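Local coordinates for protein 3',5'-cyclic-nucleotide phosphodiesterase 1 (Saccharomyces cerevisiae, PDB 4OJV) that belongs to the class-II cyclic-nucleotide phosphodiesterases of the metallo-hydrolase clan and holds two zinc ions in a shared metal site, at residues S225-F230 against S255-F260; I276-S281 against I298-E303. One frame throughout, in Å; residues are numbered along the deposited sequence.

Interactions 1 and 2 pack helices 256-267 and 297-311 against the same mixed sheet, on strands 222-232 and 273-279, with strand 238-242 lying between these two. Their centres are about 13 Å apart, and they meet where Leu257 CB of interaction 1 lies 3.5 Å from Glu303 OE1 of interaction 2. The two stand differently to the metals. Interaction 1 is buried apolar packing, with the side chain of Phe227 about 11 Å from a zinc ion. In interaction 2 the strand runs on toward the site: the side chain of Glu279 is about 6 Å from a zinc ion, and the chain leads from there into the second shell of the zinc site.

Interaction 1 (S225-F230 against S255-F260); sequences STFYIF and SLLEEF
The ring of Phe227 stands on its edge against the flat of Phe260, a T-shaped pair with the planes at 87° and the ring centroids 4.9 Å apart. The bump is Phe227 CD2, which sits over the middle of the Phe260 ring, 3.4 Å above its plane. Behind it, Phe227 CB also rests on that face, 4.2 Å from the centroid, so one ring takes both a ring edge and a methylene. Phe260 gets this far from its helix because its CG is anti to the backbone N (chi1 -178°), which sends the ring out toward the sheet. Leu257, one turn earlier, closes the hollow around the outer end of Phe227: its CD2 methyl comes 3.6 Å from Phe227 CE2 and about as close to CZ. Ile229, two residues along the strand, brings CG1 to 3.8 Å from Phe260 CE1, with CD1 beside it, so Phe260 is wedged between Phe227 and Ile229. Phe209, also edge-to-face with Phe260, and Ile240 extend this apolar core. The strand and the helix run almost parallel, 4° between their axes. This is the helix-on-sheet layer of the metallo-beta-lactamase fold, an alpha/beta-beta/alpha sandwich.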
loop_
_atom_site.group_PDB
_atom_site.type_symbol
_atom_site.label_atom_id
_atom_site.label_comp_id
_atom_site.label_asym_id
_atom_site.label_seq_id
_atom_site.Cartn_x
_atom_site.Cartn_y
_atom_site.Cartn_z
ATOM N N SER A 225 11.700 14.732 -9.813
ATOM C CA SER A 225 11.138 13.504 -10.325
ATOM C C SER A 225 11.874 13.141 -11.616
ATOM O O SER A 225 12.892 13.772 -11.953
ATOM C CB SER A 225 9.633 13.690 -10.516
ATOM O OG SER A 225 8.976 12.504 -10.930
ATOM N N THR A 226 11.386 12.122 -12.328
ATOM C CA THR A 226 12.088 11.598 -13.494
ATOM C C THR A 226 11.086 11.232 -14.570
ATOM O O THR A 226 10.005 10.718 -14.266
ATOM C CB THR A 226 12.866 10.312 -13.125
ATOM O OG1 THR A 226 13.546 10.488 -11.876
ATOM C CG2 THR A 226 13.879 9.910 -14.204
ATOM N N PHE A 227 11.459 11.502 -15.819
ATOM C CA PHE A 227 10.802 10.940 -16.993
ATOM C C PHE A 227 11.750 9.897 -17.583
ATOM O O PHE A 227 12.960 10.141 -17.696
ATOM C CB PHE A 227 10.603 12.018 -18.055
ATOM C CG PHE A 227 9.438 12.963 -17.820
ATOM C CD1 PHE A 227 8.712 13.016 -16.625
ATOM C CD2 PHE A 227 9.088 13.849 -18.838
ATOM C CE1 PHE A 227 7.658 13.913 -16.477
ATOM C CE2 PHE A 227 8.045 14.745 -18.691
ATOM C CZ PHE A 227 7.326 14.780 -17.511
ATOM N N TYR A 228 11.209 8.741 -17.950
ATOM C CA TYR A 228 11.993 7.701 -18.604
ATOM C C TYR A 228 11.556 7.491 -20.036
ATOM O O TYR A 228 10.375 7.259 -20.303
ATOM C CB TYR A 228 11.823 6.379 -17.860
ATOM C CG TYR A 228 12.530 6.297 -16.530
ATOM C CD1 TYR A 228 13.902 6.074 -16.464
ATOM C CD2 TYR A 228 11.821 6.412 -15.329
ATOM C CE1 TYR A 228 14.555 5.978 -15.247
ATOM C CE2 TYR A 228 12.468 6.322 -14.107
ATOM C CZ TYR A 228 13.835 6.103 -14.072
ATOM O OH TYR A 228 14.522 6.007 -12.880
ATOM N N ILE A 229 12.519 7.545 -20.955
ATOM C CA ILE A 229 12.298 7.087 -22.328
ATOM C C ILE A 229 12.797 5.652 -22.447
ATOM O O ILE A 229 13.938 5.360 -22.076
ATOM C CB ILE A 229 13.034 7.952 -23.376
ATOM C CG1 ILE A 229 12.693 9.436 -23.185
ATOM C CG2 ILE A 229 12.716 7.463 -24.793
ATOM C CD1 ILE A 229 13.461 10.378 -24.090
ATOM N N PHE A 230 11.945 4.766 -22.956
ATOM C CA PHE A 230 12.360 3.413 -23.329
ATOM C C PHE A 230 12.305 3.301 -24.839
ATOM O O PHE A 230 11.267 3.559 -25.435
ATOM C CB PHE A 230 11.488 2.342 -22.664
ATOM C CG PHE A 230 11.609 2.320 -21.167
ATOM C CD1 PHE A 230 10.788 3.120 -20.373
ATOM C CD2 PHE A 230 12.584 1.541 -20.549
ATOM C CE1 PHE A 230 10.922 3.112 -18.994
ATOM C CE2 PHE A 230 12.722 1.532 -19.168
ATOM C CZ PHE A 230 11.891 2.327 -18.396
ATOM N N SER A 255 14.655 25.046 -17.106
ATOM C CA SER A 255 13.540 24.612 -17.949
ATOM C C SER A 255 13.706 23.134 -18.289
ATOM O O SER A 255 13.956 22.765 -19.438
ATOM C CB SER A 255 13.453 25.454 -19.230
ATOM O OG SER A 255 13.243 26.822 -18.932
ATOM N N LEU A 256 13.562 22.292 -17.268
ATOM C CA LEU A 256 13.736 20.851 -17.403
ATOM C C LEU A 256 12.775 20.230 -18.406
ATOM O O LEU A 256 13.181 19.371 -19.190
ATOM C CB LEU A 256 13.612 20.167 -16.041
ATOM C CG LEU A 256 14.704 20.480 -15.009
ATOM C CD1 LEU A 256 14.404 19.812 -13.677
ATOM C CD2 LEU A 256 16.089 20.080 -15.502
ATOM N N LEU A 257 11.518 20.671 -18.402
ATOM C CA LEU A 257 10.548 20.165 -19.372
ATOM C C LEU A 257 10.875 20.581 -20.805
ATOM O O LEU A 257 10.776 19.765 -21.710
ATOM C CB LEU A 257 9.118 20.547 -18.985
ATOM C CG LEU A 257 8.558 19.709 -17.827
ATOM C CD1 LEU A 257 7.326 20.365 -17.235
ATOM C CD2 LEU A 257 8.254 18.275 -18.253
ATOM N N GLU A 258 11.278 21.837 -21.008
ATOM C CA GLU A 258 11.713 22.277 -22.330
ATOM C C GLU A 258 12.880 21.432 -22.840
ATOM O O GLU A 258 12.881 21.028 -24.000
ATOM C CB GLU A 258 12.067 23.766 -22.321
ATOM C CG GLU A 258 12.276 24.374 -23.703
ATOM C CD GLU A 258 12.401 25.885 -23.657
ATOM O OE1 GLU A 258 13.174 26.403 -22.818
ATOM O OE2 GLU A 258 11.724 26.555 -24.463
ATOM N N GLU A 259 13.857 21.164 -21.973
ATOM C CA GLU A 259 14.972 20.277 -22.307
ATOM C C GLU A 259 14.450 18.905 -22.736
ATOM O O GLU A 259 14.903 18.338 -23.733
ATOM C CB GLU A 259 15.924 20.110 -21.121
ATOM C CG GLU A 259 16.698 21.357 -20.729
ATOM C CD GLU A 259 17.587 21.133 -19.521
ATOM O OE1 GLU A 259 18.036 19.986 -19.306
ATOM O OE2 GLU A 259 17.842 22.109 -18.787
ATOM N N PHE A 260 13.485 18.377 -21.985
ATOM C CA PHE A 260 12.944 17.068 -22.293
ATOM C C PHE A 260 12.224 17.037 -23.644
ATOM O O PHE A 260 12.514 16.173 -24.483
ATOM C CB PHE A 260 12.015 16.565 -21.189
ATOM C CG PHE A 260 11.476 15.198 -21.475
ATOM C CD1 PHE A 260 12.301 14.085 -21.313
ATOM C CD2 PHE A 260 10.196 15.016 -21.981
ATOM C CE1 PHE A 260 11.841 12.813 -21.612
ATOM C CE2 PHE A 260 9.733 13.750 -22.284
ATOM C CZ PHE A 260 10.557 12.652 -22.103
#

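Interaction 2 (I276-S281 against I298-E303); sequences ILVECS and IYLINE
Leu300 has its CG anti to the backbone N (chi1 176°), which carries its two methyls off the helix to the end of strand 273-279, while Val278 (chi1 60°) holds CG1 between its own backbone N and carbonyl carbon, facing the helix. The Leu300 fork then divides the work. CD1 meets the Val278 branches, 3.9 Å from CG1 and slightly farther from CG2; CD2 lies 4.1 Å from Cys280 CB and 3.7 Å from Glu279 O. That oxygen is buried with no hydrogen-bond partner in the model. Leu344 of helix 336-350 also touches Leu300. At the strand's last residue, Glu279 OE2 accepts two hydrogen bonds from Ser281, in the loop that follows, on one face of the carboxylate: the hydroxyl OG at 2.7 Å, well above the plane, and the backbone N at 3.1 Å, on the anti side. Leu295 N hydrogen-bonds to OE2 as well, and His294 ND1 and Val245 N to OE1; hydrogen bonds to both oxygens limit the rotation of the carboxylate. Ser281 OG in turn hydrogen-bonds to the zinc ligand His326 through ND1. The arrangement is that of a helix-backed strand end opening into the second shell of a two-zinc site.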
loop_
_atom_site.group_PDB
_atom_site.type_symbol
_atom_site.label_atom_id
_atom_site.label_comp_id
_atom_site.label_asym_id
_atom_site.label_seq_id
_atom_site.Cartn_x
_atom_site.Cartn_y
_atom_site.Cartn_z
ATOM N N ILE A 276 2.833 8.207 -24.424
ATOM C CA ILE A 276 3.353 8.881 -23.242
ATOM C C ILE A 276 2.405 8.627 -22.082
ATOM O O ILE A 276 1.208 8.905 -22.194
ATOM C CB ILE A 276 3.597 10.392 -23.460
ATOM C CG1 ILE A 276 4.081 11.051 -22.160
ATOM C CG2 ILE A 276 2.381 11.080 -24.049
ATOM C CD1 ILE A 276 4.799 12.371 -22.325
ATOM N N LEU A 277 2.950 8.073 -20.998
ATOM C CA LEU A 277 2.219 7.865 -19.749
ATOM C C LEU A 277 2.575 9.000 -18.810
ATOM O O LEU A 277 3.685 9.054 -18.302
ATOM C CB LEU A 277 2.559 6.509 -19.119
ATOM C CG LEU A 277 1.782 5.281 -19.600
ATOM C CD1 LEU A 277 2.017 4.996 -21.078
ATOM C CD2 LEU A 277 2.139 4.062 -18.756
ATOM N N VAL A 278 1.639 9.919 -18.610
ATOM C CA VAL A 278 1.938 11.154 -17.905
ATOM C C VAL A 278 0.760 11.527 -17.015
ATOM O O VAL A 278 -0.400 11.298 -17.371
ATOM C CB VAL A 278 2.292 12.302 -18.894
ATOM C CG1 VAL A 278 1.150 12.581 -19.855
ATOM C CG2 VAL A 278 2.703 13.567 -18.152
ATOM N N GLU A 279 1.050 12.133 -15.873
ATOM C CA GLU A 279 -0.008 12.442 -14.934
ATOM C C GLU A 279 -0.935 13.568 -15.374
ATOM O O GLU A 279 -0.539 14.491 -16.106
ATOM C CB GLU A 279 0.556 12.796 -13.561
ATOM C CG GLU A 279 1.309 14.120 -13.475
ATOM C CD GLU A 279 1.122 14.762 -12.113
ATOM O OE1 GLU A 279 2.056 14.690 -11.290
ATOM O OE2 GLU A 279 0.025 15.317 -11.869
ATOM N N CYS A 280 -2.161 13.499 -14.865
ATOM C CA CYS A 280 -2.967 14.693 -14.682
ATOM C C CYS A 280 -3.699 14.478 -13.368
ATOM O O CYS A 280 -4.809 13.946 -13.337
ATOM C CB CYS A 280 -3.918 14.928 -15.854
ATOM S SG CYS A 280 -4.624 16.587 -15.833
ATOM N N SER A 281 -3.056 14.858 -12.267
ATOM C CA SER A 281 -3.571 14.497 -10.956
ATOM C C SER A 281 -4.924 15.114 -10.651
ATOM O O SER A 281 -5.735 14.509 -9.948
ATOM C CB SER A 281 -2.593 14.908 -9.859
ATOM O OG SER A 281 -1.409 14.136 -9.875
ATOM N N ILE A 298 -4.990 22.137 -17.991
ATOM C CA ILE A 298 -4.400 23.268 -18.699
ATOM C C ILE A 298 -2.874 23.151 -18.733
ATOM O O ILE A 298 -2.256 23.401 -19.762
ATOM C CB ILE A 298 -4.876 24.637 -18.142
ATOM C CG1 ILE A 298 -4.315 25.800 -18.974
ATOM C CG2 ILE A 298 -4.533 24.796 -16.665
ATOM C CD1 ILE A 298 -4.719 25.762 -20.434
ATOM N N TYR A 299 -2.269 22.729 -17.626
ATOM C CA TYR A 299 -0.821 22.592 -17.584
ATOM C C TYR A 299 -0.325 21.426 -18.442
ATOM O O TYR A 299 0.688 21.546 -19.142
ATOM C CB TYR A 299 -0.314 22.493 -16.146
ATOM C CG TYR A 299 -0.613 23.742 -15.346
ATOM C CD1 TYR A 299 0.089 24.927 -15.576
ATOM C CD2 TYR A 299 -1.607 23.743 -14.369
ATOM C CE1 TYR A 299 -0.190 26.077 -14.848
ATOM C CE2 TYR A 299 -1.895 24.885 -13.636
ATOM C CZ TYR A 299 -1.186 26.045 -13.879
ATOM O OH TYR A 299 -1.472 27.174 -13.149
ATOM N N LEU A 300 -1.046 20.306 -18.421
ATOM C CA LEU A 300 -0.662 19.184 -19.262
ATOM C C LEU A 300 -0.805 19.558 -20.751
ATOM O O LEU A 300 0.089 19.292 -21.552
ATOM C CB LEU A 300 -1.462 17.921 -18.931
ATOM C CG LEU A 300 -1.178 16.713 -19.845
ATOM C CD1 LEU A 300 0.304 16.360 -19.924
ATOM C CD2 LEU A 300 -1.967 15.490 -19.409
ATOM N N ILE A 301 -1.928 20.168 -21.117
ATOM C CA ILE A 301 -2.111 20.595 -22.506
ATOM C C ILE A 301 -1.043 21.617 -22.919
ATOM O O ILE A 301 -0.542 21.564 -24.043
ATOM C CB ILE A 301 -3.555 21.086 -22.778
ATOM C CG1 ILE A 301 -4.552 19.914 -22.732
ATOM C CG2 ILE A 301 -3.663 21.825 -24.115
ATOM C CD1 ILE A 301 -4.404 18.883 -23.841
ATOM N N ASN A 302 -0.647 22.506 -22.009
ATOM C CA ASN A 302 0.428 23.455 -22.326
ATOM C C ASN A 302 1.741 22.743 -22.637
ATOM O O ASN A 302 2.464 23.134 -23.560
ATOM C CB ASN A 302 0.647 24.465 -21.198
ATOM C CG ASN A 302 -0.435 25.526 -21.137
ATOM O OD1 ASN A 302 -1.271 25.636 -22.030
ATOM N ND2 ASN A 302 -0.419 26.317 -20.072
ATOM N N GLU A 303 2.052 21.697 -21.873
ATOM C CA GLU A 303 3.246 20.901 -22.130
ATOM C C GLU A 303 3.180 20.189 -23.477
ATOM O O GLU A 303 4.146 20.220 -24.248
ATOM C CB GLU A 303 3.517 19.908 -20.988
ATOM C CG GLU A 303 3.879 20.570 -19.658
ATOM C CD GLU A 303 5.053 21.538 -19.761
ATOM O OE1 GLU A 303 6.003 21.264 -20.526
ATOM O OE2 GLU A 303 5.031 22.583 -19.073
#